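Local coordinates for endo-beta-mannanase (Rhizomucor miehei, PDB 4QP0), which probably hydrolyses internal beta-1,4-mannosidic linkages at random in mannans, galactomannans and glucomannans, at residues A[22-27]-A[50-55]; A[291-296]-A[322-327]; A[141-146]-A[203-208]. All coordinates share one frame; numbering follows the deposited sequence.

Contact 1 (A[22-27]-A[50-55])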
loop_
_atom_site.group_PDB
_atom_site.type_symbol
_atom_site.label_atom_id
_atom_site.label_comp_id
_atom_site.label_asym_id
_atom_site.label_seq_id
_atom_site.Cartn_x
_atom_site.Cartn_y
_atom_site.Cartn_z
ATOM N N GLU A 22 2.074 -14.634 0.341
ATOM C CA GLU A 22 2.782 -13.682 1.178
ATOM C C GLU A 22 3.535 -12.761 0.226
ATOM O O GLU A 22 4.254 -13.228 -0.651
ATOM C CB GLU A 22 3.749 -14.376 2.139
ATOM C CG GLU A 22 4.558 -13.409 2.996
ATOM C CD GLU A 22 5.666 -14.092 3.773
ATOM O OE1 GLU A 22 5.639 -15.336 3.885
ATOM O OE2 GLU A 22 6.569 -13.388 4.278
ATOM N N GLY A 23 3.339 -11.457 0.373
ATOM C CA GLY A 23 4.067 -10.487 -0.427
ATOM C C GLY A 23 5.032 -9.736 0.459
ATOM O O GLY A 23 5.243 -10.125 1.599
ATOM N N THR A 24 5.615 -8.658 -0.058
ATOM C CA THR A 24 6.492 -7.819 0.753
ATOM C C THR A 24 6.375 -6.340 0.382
ATOM O O THR A 24 5.686 -5.991 -0.572
ATOM C CB THR A 24 7.964 -8.289 0.700
ATOM O OG1 THR A 24 8.729 -7.553 1.661
ATOM C CG2 THR A 24 8.573 -8.090 -0.683
ATOM N N ASN A 25 7.021 -5.483 1.172
ATOM C CA ASN A 25 7.122 -4.060 0.868
ATOM C C ASN A 25 8.547 -3.679 0.504
ATOM O O ASN A 25 9.511 -4.280 1.004
ATOM C CB ASN A 25 6.664 -3.202 2.046
ATOM C CG ASN A 25 5.156 -3.135 2.176
ATOM O OD1 ASN A 25 4.531 -2.150 1.773
ATOM N ND2 ASN A 25 4.562 -4.183 2.742
ATOM N N ALA A 26 8.658 -2.695 -0.389
ATOM C CA ALA A 26 9.919 -2.056 -0.755
ATOM C C ALA A 26 9.596 -0.686 -1.338
ATOM O O ALA A 26 9.783 -0.441 -2.535
ATOM C CB ALA A 26 10.708 -2.902 -1.748
ATOM N N TYR A 27 9.100 0.199 -0.475
ATOM C CA TYR A 27 8.738 1.565 -0.844
ATOM C C TYR A 27 9.855 2.270 -1.619
ATOM O O TYR A 27 9.593 3.152 -2.449
ATOM C CB TYR A 27 8.391 2.366 0.421
ATOM C CG TYR A 27 9.594 2.923 1.156
ATOM C CD1 TYR A 27 10.070 4.205 0.877
ATOM C CD2 TYR A 27 10.265 2.167 2.124
ATOM C CE1 TYR A 27 11.175 4.719 1.537
ATOM C CE2 TYR A 27 11.370 2.677 2.797
ATOM C CZ TYR A 27 11.822 3.954 2.497
ATOM O OH TYR A 27 12.919 4.484 3.145
ATOM N N PRO A 50 5.505 -13.646 -4.604
ATOM C CA PRO A 50 5.072 -13.280 -5.954
ATOM C C PRO A 50 4.572 -11.835 -6.114
ATOM O O PRO A 50 4.314 -11.403 -7.242
ATOM C CB PRO A 50 3.919 -14.254 -6.212
ATOM C CG PRO A 50 3.332 -14.498 -4.859
ATOM C CD PRO A 50 4.406 -14.252 -3.827
ATOM N N VAL A 51 4.430 -11.103 -5.011
ATOM C CA VAL A 51 3.899 -9.732 -5.067
ATOM C C VAL A 51 4.713 -8.782 -4.198
ATOM O O VAL A 51 5.131 -9.145 -3.094
ATOM C CB VAL A 51 2.414 -9.652 -4.612
ATOM C CG1 VAL A 51 1.922 -8.207 -4.611
ATOM C CG2 VAL A 51 1.513 -10.491 -5.506
ATOM N N VAL A 52 4.915 -7.557 -4.685
ATOM C CA VAL A 52 5.514 -6.508 -3.866
ATOM C C VAL A 52 4.702 -5.185 -3.907
ATOM O O VAL A 52 4.226 -4.748 -4.964
ATOM C CB VAL A 52 7.025 -6.330 -4.190
ATOM C CG1 VAL A 52 7.246 -5.858 -5.621
ATOM C CG2 VAL A 52 7.713 -5.412 -3.189
ATOM N N ARG A 53 4.524 -4.591 -2.730
ATOM C CA ARG A 53 3.866 -3.312 -2.582
ATOM C C ARG A 53 4.942 -2.244 -2.483
ATOM O O ARG A 53 5.950 -2.440 -1.805
ATOM C CB ARG A 53 3.032 -3.321 -1.314
ATOM C CG ARG A 53 2.197 -2.076 -1.103
ATOM C CD ARG A 53 1.246 -2.281 0.056
ATOM N NE ARG A 53 0.622 -1.031 0.461
ATOM C CZ ARG A 53 1.124 -0.194 1.361
ATOM N NH1 ARG A 53 2.274 -0.472 1.971
ATOM N NH2 ARG A 53 0.473 0.925 1.654
ATOM N N THR A 54 4.734 -1.125 -3.169
ATOM C CA THR A 54 5.746 -0.068 -3.243
ATOM C C THR A 54 5.154 1.290 -3.631
ATOM O O THR A 54 4.034 1.370 -4.126
ATOM C CB THR A 54 6.910 -0.455 -4.193
ATOM O OG1 THR A 54 7.922 0.563 -4.174
ATOM C CG2 THR A 54 6.425 -0.663 -5.622
ATOM N N TRP A 55 5.941 2.338 -3.404
ATOM C CA TRP A 55 5.559 3.738 -3.612
ATOM C C TRP A 55 5.538 4.137 -5.065
ATOM O O TRP A 55 6.508 3.882 -5.788
ATOM C CB TRP A 55 6.568 4.633 -2.890
ATOM C CG TRP A 55 6.432 4.740 -1.382
ATOM C CD1 TRP A 55 7.201 5.527 -0.522
ATOM C CD2 TRP A 55 5.450 4.073 -0.501
ATOM N NE1 TRP A 55 6.788 5.390 0.777
ATOM C CE2 TRP A 55 5.740 4.543 0.862
ATOM C CE3 TRP A 55 4.397 3.178 -0.699
ATOM C CZ2 TRP A 55 5.012 4.103 1.965
ATOM C CZ3 TRP A 55 3.671 2.743 0.421
ATOM C CH2 TRP A 55 3.974 3.196 1.722
#
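Y27 lays its CB over the pyrrole ring of W55, almost straight above it and 3.3 Å from the ring centroid, a CH-pi contact at close range. With chi1 at 82° the phenol swings past the indole instead of lying flat on it. The planes meet obliquely at 55°, and Y27 CD1 comes within 3.5 Å of W55 CD1. Next to this pair, T54 OG1 donates to A26 O over 2.7 Å, approaching from above the carbonyl plane.

Further back, N25 and R53 run side by side into the barrel interior. R53 is extended from CG to NE, which carries the guanidinium past the amide to where NH1 meets N25 OD1 at 2.8 Å. The bond lies in the plane of the N25 side-chain amide and close to the guanidinium plane, although the two flat groups are turned 67° apart. R53 is held by other partners as well: NE by E171 and E292, NH1 by E293 and NH2 by N174 OD1, which should fix its rotation.

T24 and V52 point to the other side of the sheet, where their CG2 methyls touch at 3.8 Å. The backbone of R53 links both strands, its N donating to T24 O (2.8 Å) and its O accepting from A26 N (3.1 Å), while T24 N donates to V51 O. Strands 17-25 and 51-55, joined through helix 34-47, form the parallel beta-alpha-beta unit that opens the TIM barrel of glycoside hydrolase family 5.

Contact 2 (A[291-296]-A[322-327])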
loop_
_atom_site.group_PDB
_atom_site.type_symbol
_atom_site.label_atom_id
_atom_site.label_comp_id
_atom_site.label_asym_id
_atom_site.label_seq_id
_atom_site.Cartn_x
_atom_site.Cartn_y
_atom_site.Cartn_z
ATOM N N MET A 291 -3.445 -8.114 4.756
ATOM C CA MET A 291 -2.605 -7.485 5.764
ATOM C C MET A 291 -1.347 -7.082 5.027
ATOM O O MET A 291 -0.371 -7.830 4.965
ATOM C CB MET A 291 -2.290 -8.441 6.909
ATOM C CG MET A 291 -1.412 -7.834 7.991
ATOM S SD MET A 291 -1.469 -8.775 9.523
ATOM C CE MET A 291 -0.574 -10.272 9.095
ATOM N N GLU A 292 -1.390 -5.897 4.431
ATOM C CA GLU A 292 -0.382 -5.540 3.446
ATOM C C GLU A 292 0.858 -4.926 4.073
ATOM O O GLU A 292 1.874 -4.773 3.397
ATOM C CB GLU A 292 -0.975 -4.603 2.407
ATOM C CG GLU A 292 -1.541 -3.324 2.999
ATOM C CD GLU A 292 -1.758 -2.285 1.936
ATOM O OE1 GLU A 292 -1.562 -2.636 0.755
ATOM O OE2 GLU A 292 -2.117 -1.131 2.272
ATOM N N GLU A 293 0.752 -4.550 5.346
ATOM C CA GLU A 293 1.908 -4.156 6.145
ATOM C C GLU A 293 1.831 -4.830 7.499
ATOM O O GLU A 293 0.796 -4.786 8.165
ATOM C CB GLU A 293 1.966 -2.644 6.362
ATOM C CG GLU A 293 2.738 -1.874 5.309
ATOM C CD GLU A 293 2.948 -0.405 5.675
ATOM O OE1 GLU A 293 3.454 -0.114 6.784
ATOM O OE2 GLU A 293 2.619 0.463 4.839
ATOM N N TYR A 294 2.921 -5.477 7.889
ATOM C CA TYR A 294 3.117 -5.842 9.285
ATOM C C TYR A 294 4.586 -5.844 9.629
ATOM O O TYR A 294 5.434 -6.066 8.757
ATOM C CB TYR A 294 2.420 -7.154 9.666
ATOM C CG TYR A 294 2.897 -8.392 8.974
ATOM C CD1 TYR A 294 3.833 -9.231 9.577
ATOM C CD2 TYR A 294 2.375 -8.763 7.741
ATOM C CE1 TYR A 294 4.257 -10.396 8.953
ATOM C CE2 TYR A 294 2.793 -9.917 7.106
ATOM C CZ TYR A 294 3.732 -10.734 7.714
ATOM O OH TYR A 294 4.151 -11.878 7.081
ATOM N N GLY A 295 4.888 -5.551 10.886
ATOM C CA GLY A 295 6.273 -5.477 11.299
ATOM C C GLY A 295 6.493 -5.486 12.789
ATOM O O GLY A 295 5.629 -5.071 13.560
ATOM N N LEU A 296 7.661 -5.982 13.181
ATOM C CA LEU A 296 8.152 -5.874 14.544
ATOM C C LEU A 296 9.601 -5.384 14.509
ATOM O O LEU A 296 10.363 -5.746 13.601
ATOM C CB LEU A 296 8.019 -7.211 15.279
ATOM C CG LEU A 296 6.567 -7.618 15.580
ATOM C CD1 LEU A 296 6.498 -9.045 16.102
ATOM C CD2 LEU A 296 5.897 -6.641 16.546
ATOM N N ALA A 322 1.484 -9.050 3.476
ATOM C CA ALA A 322 2.778 -8.553 3.010
ATOM C C ALA A 322 3.526 -7.908 4.165
ATOM O O ALA A 322 3.018 -6.977 4.807
ATOM C CB ALA A 322 2.598 -7.562 1.864
ATOM N N PHE A 323 4.722 -8.420 4.439
ATOM C CA PHE A 323 5.507 -7.938 5.565
ATOM C C PHE A 323 6.288 -6.700 5.203
ATOM O O PHE A 323 6.616 -6.468 4.036
ATOM C CB PHE A 323 6.457 -9.015 6.107
ATOM C CG PHE A 323 7.672 -9.250 5.257
ATOM C CD1 PHE A 323 8.818 -8.487 5.432
ATOM C CD2 PHE A 323 7.676 -10.249 4.300
ATOM C CE1 PHE A 323 9.942 -8.712 4.654
ATOM C CE2 PHE A 323 8.799 -10.488 3.522
ATOM C CZ PHE A 323 9.934 -9.716 3.699
ATOM N N TRP A 324 6.585 -5.919 6.230
ATOM C CA TRP A 324 7.410 -4.748 6.094
ATOM C C TRP A 324 8.666 -5.006 6.882
ATOM O O TRP A 324 8.598 -5.183 8.096
ATOM C CB TRP A 324 6.657 -3.523 6.609
ATOM C CG TRP A 324 7.450 -2.243 6.564
ATOM C CD1 TRP A 324 8.502 -1.877 7.391
ATOM C CD2 TRP A 324 7.262 -1.092 5.656
ATOM N NE1 TRP A 324 8.973 -0.631 7.061
ATOM C CE2 TRP A 324 8.277 -0.109 6.024
ATOM C CE3 TRP A 324 6.398 -0.800 4.609
ATOM C CZ2 TRP A 324 8.405 1.112 5.360
ATOM C CZ3 TRP A 324 6.532 0.428 3.946
ATOM C CH2 TRP A 324 7.509 1.362 4.319
ATOM N N GLN A 325 9.828 -5.048 6.226
ATOM C CA GLN A 325 9.977 -4.870 4.778
ATOM C C GLN A 325 11.238 -5.582 4.323
ATOM O O GLN A 325 12.143 -5.805 5.128
ATOM C CB GLN A 325 10.078 -3.388 4.416
ATOM C CG GLN A 325 11.308 -2.682 4.971
ATOM C CD GLN A 325 11.331 -1.208 4.603
ATOM O OE1 GLN A 325 10.904 -0.815 3.517
ATOM N NE2 GLN A 325 11.839 -0.388 5.508
ATOM N N ILE A 326 11.307 -5.932 3.043
ATOM C CA ILE A 326 12.529 -6.537 2.513
ATOM C C ILE A 326 13.663 -5.506 2.380
ATOM O O ILE A 326 13.428 -4.335 2.066
ATOM C CB ILE A 326 12.291 -7.315 1.192
ATOM C CG1 ILE A 326 13.474 -8.265 0.905
ATOM C CG2 ILE A 326 12.005 -6.369 0.033
ATOM C CD1 ILE A 326 13.315 -9.123 -0.335
ATOM N N ALA A 327 14.889 -5.952 2.635
ATOM C CA ALA A 327 16.039 -5.059 2.673
ATOM C C ALA A 327 17.087 -5.393 1.625
ATOM O O ALA A 327 17.783 -6.402 1.734
ATOM C CB ALA A 327 16.663 -5.066 4.062
#
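Two side-chain pairs, on different sides of the backbone, set the character of this contact: Y294 with F323, and E293 with W324. F323 CB sits over one face of the Y294 ring, 3.9 Å from its centroid and 23° off the normal, displaced toward the rim so that Y294 CZ is the nearest ring atom at 3.6 Å. The phenyl ring of F323 itself leads away, so the two aromatic side chains make a CH-pi contact without stacking. Y294 OH is bonded to Q310 NE2 and to D321 OD1, which pins the far end of the phenol.

E293 and W324 instead run alongside each other. A chi1 of 178° sets W324 CG anti to the backbone N, bringing the indole beside E293. Although the CB of E293 leaves in the other direction, its chain turns back beside the indole, and OE1 stands above one face, near the rim. The carboxylate is tilted 31° to the ring, with E293 CD 3.6 Å from W324 CE3. Q325 CD covers the opposite face, beyond the cis peptide that joins W324 to Q325. E293 OE1 is bonded to Y258 OH, and W324 NE1 to D334 OD2.

Two backbone bonds tie the segments: A322 N to M291 O (2.7 Å) and W324 N to Y294 O (2.8 Å). Between them E292 bends out of an extended conformation, bringing its O within 2.9 Å of A322 O, two acceptors with no hydrogen between them, while A322 CB rests on the same E292 O at 3.3 Å. Strand 289-294 lies between strands 253-257 and 320-323, with helix 299-315, which connects it to strand 320-323, packing through W309 on Y294 and V313 on M291.

Contact 3 (A[141-146]-A[203-208])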
loop_
_atom_site.group_PDB
_atom_site.type_symbol
_atom_site.label_atom_id
_atom_site.label_comp_id
_atom_site.label_asym_id
_atom_site.label_seq_id
_atom_site.Cartn_x
_atom_site.Cartn_y
_atom_site.Cartn_z
ATOM N N SER A 141 -5.827 18.080 -8.803
ATOM C CA SER A 141 -4.398 17.866 -8.972
ATOM C C SER A 141 -4.032 16.407 -8.700
ATOM O O SER A 141 -3.148 15.850 -9.360
ATOM C CB SER A 141 -3.612 18.795 -8.050
ATOM O OG SER A 141 -2.225 18.738 -8.319
ATOM N N PHE A 142 -4.707 15.789 -7.730
ATOM C CA PHE A 142 -4.521 14.365 -7.475
ATOM C C PHE A 142 -5.069 13.572 -8.656
ATOM O O PHE A 142 -4.430 12.624 -9.121
ATOM C CB PHE A 142 -5.165 13.934 -6.145
ATOM C CG PHE A 142 -4.802 12.525 -5.706
ATOM C CD1 PHE A 142 -3.593 11.927 -6.096
ATOM C CD2 PHE A 142 -5.664 11.799 -4.878
ATOM C CE1 PHE A 142 -3.271 10.635 -5.691
ATOM C CE2 PHE A 142 -5.338 10.506 -4.466
ATOM C CZ PHE A 142 -4.144 9.926 -4.873
ATOM N N LYS A 143 -6.230 13.987 -9.158
ATOM C CA LYS A 143 -6.843 13.340 -10.313
ATOM C C LYS A 143 -5.946 13.385 -11.551
ATOM O O LYS A 143 -5.616 12.336 -12.123
ATOM C CB LYS A 143 -8.205 13.951 -10.619
ATOM C CG LYS A 143 -9.323 13.437 -9.732
ATOM C CD LYS A 143 -10.620 14.170 -10.039
ATOM C CE LYS A 143 -11.769 13.600 -9.220
ATOM N NZ LYS A 143 -13.041 14.326 -9.487
ATOM N N GLU A 144 -5.532 14.584 -11.952
ATOM C CA GLU A 144 -4.665 14.727 -13.122
ATOM C C GLU A 144 -3.381 13.888 -13.004
ATOM O O GLU A 144 -2.879 13.383 -14.008
ATOM C CB GLU A 144 -4.373 16.203 -13.448
ATOM C CG GLU A 144 -3.477 16.944 -12.459
ATOM C CD GLU A 144 -3.211 18.402 -12.836
ATOM O OE1 GLU A 144 -2.594 19.130 -12.015
ATOM O OE2 GLU A 144 -3.612 18.825 -13.948
ATOM N N TYR A 145 -2.878 13.716 -11.780
ATOM C CA TYR A 145 -1.719 12.855 -11.533
ATOM C C TYR A 145 -2.076 11.393 -11.777
ATOM O O TYR A 145 -1.343 10.677 -12.472
ATOM C CB TYR A 145 -1.172 13.044 -10.117
ATOM C CG TYR A 145 0.014 12.154 -9.787
ATOM C CD1 TYR A 145 1.268 12.396 -10.350
ATOM C CD2 TYR A 145 -0.117 11.070 -8.917
ATOM C CE1 TYR A 145 2.361 11.597 -10.051
ATOM C CE2 TYR A 145 0.974 10.252 -8.617
ATOM C CZ TYR A 145 2.211 10.520 -9.183
ATOM O OH TYR A 145 3.302 9.725 -8.896
ATOM N N ILE A 146 -3.210 10.968 -11.214
ATOM C CA ILE A 146 -3.719 9.607 -11.385
ATOM C C ILE A 146 -3.891 9.298 -12.870
ATOM O O ILE A 146 -3.388 8.285 -13.353
ATOM C CB ILE A 146 -5.029 9.387 -10.592
ATOM C CG1 ILE A 146 -4.711 9.204 -9.111
ATOM C CG2 ILE A 146 -5.824 8.195 -11.116
ATOM C CD1 ILE A 146 -5.912 9.353 -8.202
ATOM N N SER A 203 -11.558 6.485 -5.938
ATOM C CA SER A 203 -11.563 5.104 -6.441
ATOM C C SER A 203 -12.459 4.975 -7.671
ATOM O O SER A 203 -12.135 4.238 -8.599
ATOM C CB SER A 203 -11.947 4.088 -5.354
ATOM O OG SER A 203 -13.259 4.306 -4.859
ATOM N N GLU A 204 -13.573 5.709 -7.686
ATOM C CA GLU A 204 -14.415 5.778 -8.882
ATOM C C GLU A 204 -13.678 6.443 -10.039
ATOM O O GLU A 204 -13.762 5.974 -11.171
ATOM C CB GLU A 204 -15.761 6.455 -8.603
ATOM C CG GLU A 204 -16.790 5.512 -7.986
ATOM C CD GLU A 204 -18.014 6.223 -7.411
ATOM O OE1 GLU A 204 -18.123 7.469 -7.537
ATOM O OE2 GLU A 204 -18.871 5.523 -6.818
ATOM N N TYR A 205 -12.934 7.508 -9.755
ATOM C CA TYR A 205 -12.133 8.157 -10.796
ATOM C C TYR A 205 -11.097 7.200 -11.393
ATOM O O TYR A 205 -10.919 7.174 -12.612
ATOM C CB TYR A 205 -11.467 9.440 -10.291
ATOM C CG TYR A 205 -10.670 10.163 -11.362
ATOM C CD1 TYR A 205 -11.314 10.875 -12.382
ATOM C CD2 TYR A 205 -9.270 10.130 -11.362
ATOM C CE1 TYR A 205 -10.585 11.531 -13.369
ATOM C CE2 TYR A 205 -8.533 10.781 -12.343
ATOM C CZ TYR A 205 -9.194 11.483 -13.339
ATOM O OH TYR A 205 -8.466 12.130 -14.309
ATOM N N ILE A 206 -10.423 6.422 -10.543
ATOM C CA ILE A 206 -9.516 5.373 -11.023
ATOM C C ILE A 206 -10.282 4.370 -11.889
ATOM O O ILE A 206 -9.831 4.033 -12.986
ATOM C CB ILE A 206 -8.760 4.653 -9.873
ATOM C CG1 ILE A 206 -7.804 5.623 -9.174
ATOM C CG2 ILE A 206 -7.991 3.435 -10.389
ATOM C CD1 ILE A 206 -7.206 5.085 -7.890
ATOM N N LYS A 207 -11.447 3.924 -11.426
ATOM C CA LYS A 207 -12.235 2.947 -12.179
ATOM C C LYS A 207 -12.695 3.417 -13.569
ATOM O O LYS A 207 -12.785 2.606 -14.496
ATOM C CB LYS A 207 -13.425 2.445 -11.353
ATOM C CG LYS A 207 -13.047 1.477 -10.235
ATOM C CD LYS A 207 -12.553 0.131 -10.761
ATOM C CE LYS A 207 -12.334 -0.838 -9.613
ATOM N NZ LYS A 207 -12.205 -2.239 -10.085
ATOM N N SER A 208 -12.968 4.716 -13.715
ATOM C CA SER A 208 -13.409 5.278 -14.998
ATOM C C SER A 208 -12.312 5.280 -16.067
ATOM O O SER A 208 -12.603 5.089 -17.245
ATOM C CB SER A 208 -14.020 6.684 -14.821
ATOM O OG SER A 208 -13.032 7.672 -14.572
#
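K143 lies across one face of the Y205 ring, and this overlap makes up the close-packed outer part of the contact. Its CG stands almost over the ring centre, 3.8 Å from the centroid and 14° off the normal, while CB presses nearer the hydroxyl end at 3.6 Å from Y205 CE2. A chi1 of -178° sets Y205 CG anti to the backbone N and turns the ring toward helix 136-151, where Y205 CE2 approaches K143 O at 3.3 Å.

I146 closes the inner side. Its CG2 meets the edge of the same ring, 3.9 Å from Y205 CE2, and touches I206 CG1 at 3.8 Å, the two isoleucines crossing at about a right angle. This corner is buried: I202 also packs against I146, and V215 of strand 214-216 against I206.

The solvent side is looser. The extended K143 chain carries NZ past the ring to a long, weak ion pair with E201, and E144 barely approaches, its N 4.5 Å from Y205 OH. S208, exposed, turns its OG back to Y205 O within its own helix. The link between segments is therefore apolar and CH-pi in nature. The axes of 141-146 and 203-208 approach to 10.6 Å and are inclined at 30°; their parent helices, 136-151 and 192-209, run in the same general direction, as successive helices do in the outer layer of a TIM barrel.

Overall arrangement
Contacts 1 and 2 belong to the buried core and share one sheet, since strands 17-25 and 320-323 are neighbours in it; their centres are 8 Å apart. They touch across the barrel interior, where side chains of strands 17-25 and 51-55 meet residues of strand 289-294. Both combine parallel-strand backbone bonds with polar side chains at the C-terminal strand ends, where family 5 enzymes place their active site. Contact 3, centred about 22 Å from the centre of contact 1 and 27 Å from that of contact 2, touches neither. It joins two helices of the outer layer, partly buried, and relies on aliphatic and aromatic packing, with charge left to its margin.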